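Local atomic coordinates of proteasome activator protein PA26 (Trypanosoma brucei, PDB entry 1YAR), a protein that probably binds the end of the 20S proteasome as an 11S activator and opens its entrance gate for substrates. Residues 29-34 and 217-222; 95-100 and 224-229. All coordinates share one frame; numbering follows the deposited sequence. Where two conformers were deposited one is given.

Contacts 1 and 2 share helix 183-226, and their centres lie about 13 Å apart on the same side of the chain's centre. Contact 1 joins this helix to helix 24-57. Contact 2 joins the end of the same helix to the end of helix 71-99. Both are buried and held by apolar side-chain contacts, but contact 1 adds an aromatic ring to the aliphatic groups, while contact 2 is purely aliphatic. They touch each other where Y218 CD1 meets L225 CD1 at 3.7 Å. Contact 1 lies nearer the chain's centre. Contact 2 sits where both helices give way to loops, and R229 bonds the loop after helix 71-99; near contact 1, Y218 OH bonds E24 and S27.

Contact 1 of 2, residues 29-34 and 217-222; sequences AVIEEW and AYLLNW
I31 reaches from helix 24-57 toward Y218 and L219, and its side chain splits between them at CB. The CG2 methyl branch points to L219 and lies 4.0 Å from L219 CG, near both leucine methyls. The other branch goes to the tyrosine. I31 CG1 sits over one face of the Y218 ring, 4.0 Å from its centroid and 28° off the ring normal, in a CH-pi contact. It comes closest at the rim, 3.6 Å from Y218 CD2. The second torsion (chi2 -67°) then folds the tip, so that I31 CD1 comes to rest 3.8 Å from Y218 CB. On the opposite face W222 CB, one turn further along, lies 3.8 Å above the plane, toward the rim. At its far end the phenol OH is hydrogen-bonded to E24 OE2 and S27 OG of helix 24-57, which would fix the ring lengthwise. I31 also packs on I94 of helix 71-99 and on I215 of helix 183-226. The two segments run antiparallel. Such interlocking of apolar side chains is characteristic of the core of an antiparallel helical bundle, the fold of 11S activator subunits.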
ATOM      1  N   ALA O  29      48.375 -83.552  38.451  1.00 27.72           N
ATOM      2  CA  ALA O  29      49.170 -84.774  38.585  1.00 27.19           C
ATOM      3  C   ALA O  29      48.289 -86.032  38.696  1.00 26.93           C
ATOM      4  O   ALA O  29      48.649 -87.097  38.181  1.00 26.23           O
ATOM      5  CB  ALA O  29      50.107 -84.664  39.789  1.00 27.64           C
ATOM      6  N   VAL O  30      47.151 -85.911  39.384  1.00 25.57           N
ATOM      7  CA  VAL O  30      46.212 -87.026  39.502  1.00 25.44           C
ATOM      8  C   VAL O  30      45.643 -87.361  38.125  1.00 24.76           C
ATOM      9  O   VAL O  30      45.624 -88.522  37.699  1.00 24.49           O
ATOM     10  CB  VAL O  30      45.064 -86.714  40.520  1.00 25.28           C
ATOM     11  CG1 VAL O  30      43.949 -87.761  40.424  1.00 24.50           C
ATOM     12  CG2 VAL O  30      45.600 -86.658  41.960  1.00 26.79           C
ATOM     13  N   ILE O  31      45.184 -86.330  37.426  1.00 24.97           N
ATOM     14  CA  ILE O  31      44.586 -86.507  36.100  1.00 26.51           C
ATOM     15  C   ILE O  31      45.580 -87.141  35.120  1.00 27.07           C
ATOM     16  O   ILE O  31      45.220 -87.999  34.318  1.00 26.83           O
ATOM     17  CB  ILE O  31      44.034 -85.156  35.556  1.00 26.03           C
ATOM     18  CG1 ILE O  31      42.885 -84.624  36.443  1.00 27.26           C
ATOM     19  CG2 ILE O  31      43.611 -85.293  34.080  1.00 26.57           C
ATOM     20  CD1 ILE O  31      41.580 -85.498  36.417  1.00 28.51           C
ATOM     21  N   GLU O  32      46.844 -86.725  35.198  1.00 28.04           N
ATOM     22  CA  GLU O  32      47.871 -87.353  34.374  1.00 28.86           C
ATOM     23  C   GLU O  32      48.010 -88.847  34.683  1.00 28.57           C
ATOM     24  O   GLU O  32      48.119 -89.653  33.771  1.00 28.71           O
ATOM     25  CB  GLU O  32      49.212 -86.678  34.581  1.00 29.05           C
ATOM     26  CG  GLU O  32      49.287 -85.268  34.052  1.00 32.49           C
ATOM     27  CD  GLU O  32      50.701 -84.726  34.146  1.00 39.19           C
ATOM     28  OE1 GLU O  32      51.206 -84.527  35.289  1.00 40.88           O
ATOM     29  OE2 GLU O  32      51.298 -84.507  33.070  1.00 40.99           O
ATOM     30  N   GLU O  33      48.021 -89.189  35.966  1.00 28.87           N
ATOM     31  CA  GLU O  33      48.094 -90.583  36.423  1.00 29.72           C
ATOM     32  C   GLU O  33      46.876 -91.392  35.969  1.00 29.44           C
ATOM     33  O   GLU O  33      47.012 -92.508  35.483  1.00 29.89           O
ATOM     34  CB  GLU O  33      48.268 -90.638  37.952  1.00 30.47           C
ATOM     35  CG  GLU O  33      48.245 -92.041  38.582  1.00 34.43           C
ATOM     36  CD  GLU O  33      49.258 -93.010  37.999  1.00 41.10           C
ATOM     37  OE1 GLU O  33      50.312 -92.570  37.467  1.00 43.05           O
ATOM     38  OE2 GLU O  33      48.994 -94.236  38.067  1.00 43.33           O
ATOM     39  N   TRP O  34      45.685 -90.800  36.087  1.00 28.58           N
ATOM     40  CA  TRP O  34      44.457 -91.479  35.700  1.00 27.52           C
ATOM     41  C   TRP O  34      44.439 -91.753  34.210  1.00 27.78           C
ATOM     42  O   TRP O  34      44.004 -92.814  33.781  1.00 27.44           O
ATOM     43  CB  TRP O  34      43.226 -90.644  36.100  1.00 26.74           C
ATOM     44  CG  TRP O  34      42.906 -90.687  37.558  1.00 26.10           C
ATOM     45  CD1 TRP O  34      43.567 -91.385  38.532  1.00 26.04           C
ATOM     46  CD2 TRP O  34      41.772 -90.079  38.209  1.00 26.07           C
ATOM     47  NE1 TRP O  34      42.960 -91.194  39.753  1.00 25.32           N
ATOM     48  CE2 TRP O  34      41.848 -90.406  39.585  1.00 26.31           C
ATOM     49  CE3 TRP O  34      40.700 -89.274  37.765  1.00 26.98           C
ATOM     50  CZ2 TRP O  34      40.895 -89.964  40.530  1.00 25.20           C
ATOM     51  CZ3 TRP O  34      39.755 -88.820  38.705  1.00 26.04           C
ATOM     52  CH2 TRP O  34      39.864 -89.162  40.069  1.00 26.29           C
ATOM     53  N   ALA O 217      36.339 -83.600  32.011  1.00 22.21           N
ATOM     54  CA  ALA O 217      35.712 -82.493  32.731  1.00 21.89           C
ATOM     55  C   ALA O 217      36.760 -81.606  33.417  1.00 22.33           C
ATOM     56  O   ALA O 217      36.630 -80.389  33.436  1.00 21.74           O
ATOM     57  CB  ALA O 217      34.755 -83.020  33.750  1.00 22.12           C
ATOM     58  N   TYR O 218      37.786 -82.224  34.003  1.00 21.88           N
ATOM     59  CA  TYR O 218      38.810 -81.428  34.690  1.00 23.05           C
ATOM     60  C   TYR O 218      39.575 -80.576  33.686  1.00 22.71           C
ATOM     61  O   TYR O 218      39.769 -79.377  33.892  1.00 23.36           O
ATOM     62  CB  TYR O 218      39.784 -82.325  35.478  1.00 23.82           C
ATOM     63  CG  TYR O 218      40.861 -81.528  36.183  1.00 24.45           C
ATOM     64  CD1 TYR O 218      40.667 -81.059  37.486  1.00 26.65           C
ATOM     65  CD2 TYR O 218      42.049 -81.194  35.522  1.00 26.99           C
ATOM     66  CE1 TYR O 218      41.653 -80.296  38.133  1.00 25.48           C
ATOM     67  CE2 TYR O 218      43.033 -80.425  36.152  1.00 26.67           C
ATOM     68  CZ  TYR O 218      42.835 -80.003  37.453  1.00 25.93           C
ATOM     69  OH  TYR O 218      43.796 -79.249  38.099  1.00 28.22           O
ATOM     70  N   LEU O 219      40.019 -81.197  32.603  1.00 23.08           N
ATOM     71  CA  LEU O 219      40.908 -80.526  31.654  1.00 23.75           C
ATOM     72  C   LEU O 219      40.180 -79.431  30.880  1.00 24.17           C
ATOM     73  O   LEU O 219      40.786 -78.435  30.497  1.00 23.45           O
ATOM     74  CB  LEU O 219      41.567 -81.540  30.709  1.00 24.55           C
ATOM     75  CG  LEU O 219      42.545 -82.522  31.382  1.00 25.26           C
ATOM     76  CD1 LEU O 219      42.934 -83.598  30.409  1.00 26.01           C
ATOM     77  CD2 LEU O 219      43.796 -81.816  31.889  1.00 26.84           C
ATOM     78  N   LEU O 220      38.868 -79.591  30.682  1.00 23.40           N
ATOM     79  CA  LEU O 220      38.102 -78.512  30.048  1.00 23.37           C
ATOM     80  C   LEU O 220      37.786 -77.356  30.980  1.00 23.26           C
ATOM     81  O   LEU O 220      37.583 -76.228  30.510  1.00 24.46           O
ATOM     82  CB  LEU O 220      36.789 -79.035  29.460  1.00 23.05           C
ATOM     83  CG  LEU O 220      36.927 -80.016  28.292  1.00 23.39           C
ATOM     84  CD1 LEU O 220      35.550 -80.545  27.972  1.00 22.22           C
ATOM     85  CD2 LEU O 220      37.605 -79.389  27.048  1.00 23.53           C
ATOM     86  N   ASN O 221      37.711 -77.627  32.282  1.00 22.55           N
ATOM     87  CA  ASN O 221      37.206 -76.638  33.243  1.00 22.46           C
ATOM     88  C   ASN O 221      38.216 -76.081  34.251  1.00 23.10           C
ATOM     89  O   ASN O 221      37.852 -75.242  35.082  1.00 22.57           O
ATOM     90  CB  ASN O 221      36.021 -77.227  34.021  1.00 21.39           C
ATOM     91  CG  ASN O 221      34.825 -77.474  33.129  1.00 22.89           C
ATOM     92  OD1 ASN O 221      34.180 -76.516  32.647  1.00 22.77           O
ATOM     93  ND2 ASN O 221      34.527 -78.743  32.874  1.00 21.25           N
ATOM     94  N   TRP O 222      39.459 -76.551  34.198  1.00 23.85           N
ATOM     95  CA  TRP O 222      40.400 -76.290  35.299  1.00 25.09           C
ATOM     96  C   TRP O 222      40.613 -74.810  35.609  1.00 24.87           C
ATOM     97  O   TRP O 222      40.800 -74.465  36.765  1.00 24.57           O
ATOM     98  CB  TRP O 222      41.748 -77.008  35.085  1.00 26.04           C
ATOM     99  CG  TRP O 222      42.594 -76.410  34.025  1.00 26.84           C
ATOM    100  CD1 TRP O 222      42.603 -76.732  32.703  1.00 28.26           C
ATOM    101  CD2 TRP O 222      43.575 -75.385  34.195  1.00 28.23           C
ATOM    102  NE1 TRP O 222      43.523 -75.959  32.033  1.00 29.65           N
ATOM    103  CE2 TRP O 222      44.140 -75.129  32.928  1.00 29.97           C
ATOM    104  CE3 TRP O 222      44.039 -74.654  35.295  1.00 27.33           C
ATOM    105  CZ2 TRP O 222      45.138 -74.166  32.728  1.00 28.63           C
ATOM    106  CZ3 TRP O 222      45.032 -73.710  35.098  1.00 28.82           C
ATOM    107  CH2 TRP O 222      45.571 -73.478  33.825  1.00 28.77           C
TER

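Contact 2 of 2, residues 95-100 and 224-229; sequences RTVIAI and KLIQPR
The backbone oxygen of L225 accepts a hydrogen bond from Q116 NE2 of helix 111-130, while the methyls of its side chain meet I98 across the contact. This polar bond lies beside an otherwise aliphatic contact made by two pairs of side chains. In the first, the methyl tip of I98 meets the fork of L225. I98 CD1 is 4.1 Å from L225 CD1 and equally far from CD2, so it faces both branches. The isoleucine chain is nearly extended (chi2 165°), which carries CD1 out to the leucine although its CB does not point there. In the second pair a single methyl touches a single methyl: V97 CG1 and I226 CD1 are 3.7 Å apart. The CB of I226 points away from residues 95-100. Its bent chain (chi2 -63°) brings the end methyl back to the valine.

Both helices end here. On one side the last turn of helix 71-99 is closed by A99 N bonding R95 O at 2.8 Å and I100 N bonding T96 O at 3.1 Å. On the other, Q227 is the first residue to leave helical angles, and P228 follows it. R229 then hydrogen-bonds E104 O, D109 O and N110 OD1, tying the start of the C-terminal tail to the loop that follows helix 71-99. T96 OG1 pairs with T209 OG1 of a neighbouring subunit.

Both helices run the same way and meet at one end of the bundle. In 11S activators the loop between the second and third long helices (here 71-99 and 111-130) is the activation loop, and the C-terminal tail docks on the proteasome. The contact is characteristic of the probable proteasome-facing end of the helical bundle, where two helices stop together and loop and tail begin.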
ATOM      1  N   ARG O  95      39.274 -83.044  44.940  0.50 24.03           N
ATOM      2  CA  ARG O  95      38.195 -82.487  45.724  0.50 24.58           C
ATOM      3  C   ARG O  95      38.720 -81.321  46.546  0.50 24.47           C
ATOM      4  O   ARG O  95      38.150 -80.230  46.521  0.50 23.92           O
ATOM      5  CB  ARG O  95      37.638 -83.586  46.629  0.50 24.96           C
ATOM      6  CG  ARG O  95      36.247 -83.379  47.139  0.50 27.39           C
ATOM      7  CD  ARG O  95      35.450 -84.693  47.211  0.50 30.43           C
ATOM      8  NE  ARG O  95      34.635 -84.785  48.421  0.50 33.58           N
ATOM      9  CZ  ARG O  95      33.465 -84.178  48.594  0.50 34.90           C
ATOM     10  NH1 ARG O  95      32.951 -83.429  47.627  0.50 36.90           N
ATOM     11  NH2 ARG O  95      32.802 -84.329  49.732  0.50 35.70           N
ATOM     12  N   THR O  96      39.829 -81.561  47.252  1.00 24.12           N
ATOM     13  CA  THR O  96      40.444 -80.576  48.143  1.00 23.94           C
ATOM     14  C   THR O  96      40.866 -79.330  47.373  1.00 23.23           C
ATOM     15  O   THR O  96      40.587 -78.229  47.801  1.00 22.83           O
ATOM     16  CB  THR O  96      41.663 -81.199  48.863  1.00 24.08           C
ATOM     17  OG1 THR O  96      41.192 -82.200  49.760  1.00 23.88           O
ATOM     18  CG2 THR O  96      42.340 -80.167  49.797  1.00 24.95           C
ATOM     19  N   VAL O  97      41.531 -79.525  46.240  1.00 23.03           N
ATOM     20  CA  VAL O  97      42.019 -78.409  45.408  1.00 23.01           C
ATOM     21  C   VAL O  97      40.855 -77.484  45.026  1.00 23.13           C
ATOM     22  O   VAL O  97      40.948 -76.238  45.110  1.00 22.50           O
ATOM     23  CB  VAL O  97      42.721 -78.937  44.150  1.00 22.09           C
ATOM     24  CG1 VAL O  97      42.947 -77.826  43.118  1.00 22.41           C
ATOM     25  CG2 VAL O  97      44.050 -79.625  44.514  1.00 23.35           C
ATOM     26  N   ILE O  98      39.744 -78.094  44.628  1.00 22.84           N
ATOM     27  CA  ILE O  98      38.534 -77.301  44.337  1.00 23.33           C
ATOM     28  C   ILE O  98      37.885 -76.687  45.590  1.00 23.36           C
ATOM     29  O   ILE O  98      37.663 -75.468  45.653  1.00 23.10           O
ATOM     30  CB  ILE O  98      37.520 -78.144  43.528  1.00 22.83           C
ATOM     31  CG1 ILE O  98      38.183 -78.672  42.250  1.00 23.39           C
ATOM     32  CG2 ILE O  98      36.296 -77.298  43.196  1.00 22.57           C
ATOM     33  CD1 ILE O  98      37.402 -79.808  41.575  1.00 22.87           C
ATOM     34  N   ALA O  99      37.587 -77.517  46.587  1.00 23.57           N
ATOM     35  CA  ALA O  99      36.803 -77.072  47.736  1.00 23.90           C
ATOM     36  C   ALA O  99      37.435 -75.917  48.510  1.00 24.01           C
ATOM     37  O   ALA O  99      36.724 -75.044  49.023  1.00 24.67           O
ATOM     38  CB  ALA O  99      36.485 -78.234  48.678  1.00 24.05           C
ATOM     39  N   ILE O 100      38.762 -75.893  48.585  1.00 23.64           N
ATOM     40  CA  ILE O 100      39.445 -74.802  49.285  1.00 23.51           C
ATOM     41  C   ILE O 100      39.565 -73.529  48.432  1.00 23.62           C
ATOM     42  O   ILE O 100      40.173 -72.548  48.877  1.00 23.81           O
ATOM     43  CB  ILE O 100      40.860 -75.256  49.832  1.00 23.05           C
ATOM     44  CG1 ILE O 100      41.830 -75.522  48.673  1.00 23.98           C
ATOM     45  CG2 ILE O 100      40.706 -76.491  50.704  1.00 21.18           C
ATOM     46  CD1 ILE O 100      43.254 -76.018  49.119  1.00 24.11           C
ATOM     47  N   LYS O 224      38.547 -72.204  35.659  1.00 24.87           N
ATOM     48  CA  LYS O 224      37.479 -71.740  36.567  1.00 24.84           C
ATOM     49  C   LYS O 224      37.455 -72.499  37.888  1.00 24.53           C
ATOM     50  O   LYS O 224      37.006 -71.964  38.909  1.00 24.83           O
ATOM     51  CB  LYS O 224      36.077 -71.823  35.908  1.00 25.01           C
ATOM     52  CG  LYS O 224      35.885 -70.908  34.718  1.00 26.93           C
ATOM     53  CD  LYS O 224      35.634 -69.468  35.098  1.00 32.32           C
ATOM     54  CE  LYS O 224      35.403 -68.612  33.827  1.00 34.60           C
ATOM     55  NZ  LYS O 224      35.754 -67.193  34.119  1.00 39.70           N
ATOM     56  N   LEU O 225      37.926 -73.745  37.884  1.00 23.93           N
ATOM     57  CA  LEU O 225      38.053 -74.488  39.130  1.00 24.39           C
ATOM     58  C   LEU O 225      39.038 -73.787  40.088  1.00 24.61           C
ATOM     59  O   LEU O 225      38.789 -73.705  41.294  1.00 25.47           O
ATOM     60  CB  LEU O 225      38.498 -75.925  38.867  1.00 23.97           C
ATOM     61  CG  LEU O 225      37.581 -76.851  38.085  1.00 24.62           C
ATOM     62  CD1 LEU O 225      38.265 -78.224  37.942  1.00 23.31           C
ATOM     63  CD2 LEU O 225      36.231 -76.992  38.772  1.00 25.39           C
ATOM     64  N   ILE O 226      40.126 -73.248  39.542  1.00 25.78           N
ATOM     65  CA  ILE O 226      41.149 -72.590  40.378  1.00 26.22           C
ATOM     66  C   ILE O 226      40.794 -71.126  40.659  1.00 26.50           C
ATOM     67  O   ILE O 226      40.977 -70.642  41.777  1.00 26.75           O
ATOM     68  CB  ILE O 226      42.556 -72.722  39.735  1.00 26.80           C
ATOM     69  CG1 ILE O 226      42.881 -74.192  39.422  1.00 26.91           C
ATOM     70  CG2 ILE O 226      43.645 -72.117  40.653  1.00 27.32           C
ATOM     71  CD1 ILE O 226      42.955 -75.095  40.675  1.00 28.98           C
ATOM     72  N   GLN O 227      40.285 -70.438  39.638  1.00 26.60           N
ATOM     73  CA  GLN O 227      39.946 -69.039  39.723  1.00 26.64           C
ATOM     74  C   GLN O 227      38.512 -68.805  39.236  1.00 26.08           C
ATOM     75  O   GLN O 227      38.312 -68.400  38.089  1.00 25.20           O
ATOM     76  CB  GLN O 227      40.918 -68.208  38.874  1.00 27.49           C
ATOM     77  CG  GLN O 227      42.375 -68.290  39.314  1.00 32.22           C
ATOM     78  CD  GLN O 227      42.623 -67.655  40.688  1.00 39.26           C
ATOM     79  OE1 GLN O 227      41.806 -66.857  41.178  1.00 41.39           O
ATOM     80  NE2 GLN O 227      43.765 -68.004  41.308  1.00 41.11           N
ATOM     81  N   PRO O 228      37.522 -69.091  40.086  1.00 25.48           N
ATOM     82  CA  PRO O 228      36.119 -69.017  39.666  1.00 25.83           C
ATOM     83  C   PRO O 228      35.619 -67.581  39.399  1.00 26.59           C
ATOM     84  O   PRO O 228      34.600 -67.399  38.724  1.00 25.75           O
ATOM     85  CB  PRO O 228      35.372 -69.655  40.842  1.00 25.31           C
ATOM     86  CG  PRO O 228      36.276 -69.436  42.048  1.00 25.23           C
ATOM     87  CD  PRO O 228      37.664 -69.565  41.479  1.00 25.40           C
ATOM     88  N   ARG O 229      36.329 -66.584  39.932  1.00 27.48           N
ATOM     89  CA  ARG O 229      35.975 -65.181  39.716  1.00 30.17           C
ATOM     90  C   ARG O 229      37.184 -64.406  39.207  1.00 33.62           C
ATOM     91  O   ARG O 229      38.306 -64.626  39.659  1.00 33.33           O
ATOM     92  CB  ARG O 229      35.451 -64.530  40.998  1.00 29.82           C
ATOM     93  CG  ARG O 229      34.140 -65.120  41.519  1.00 28.13           C
ATOM     94  CD  ARG O 229      33.611 -64.451  42.768  1.00 28.26           C
ATOM     95  NE  ARG O 229      32.301 -65.005  43.134  1.00 25.34           N
ATOM     96  CZ  ARG O 229      31.871 -65.202  44.371  1.00 25.12           C
ATOM     97  NH1 ARG O 229      32.622 -64.881  45.429  1.00 22.57           N
ATOM     98  NH2 ARG O 229      30.671 -65.726  44.561  1.00 20.97           N
TER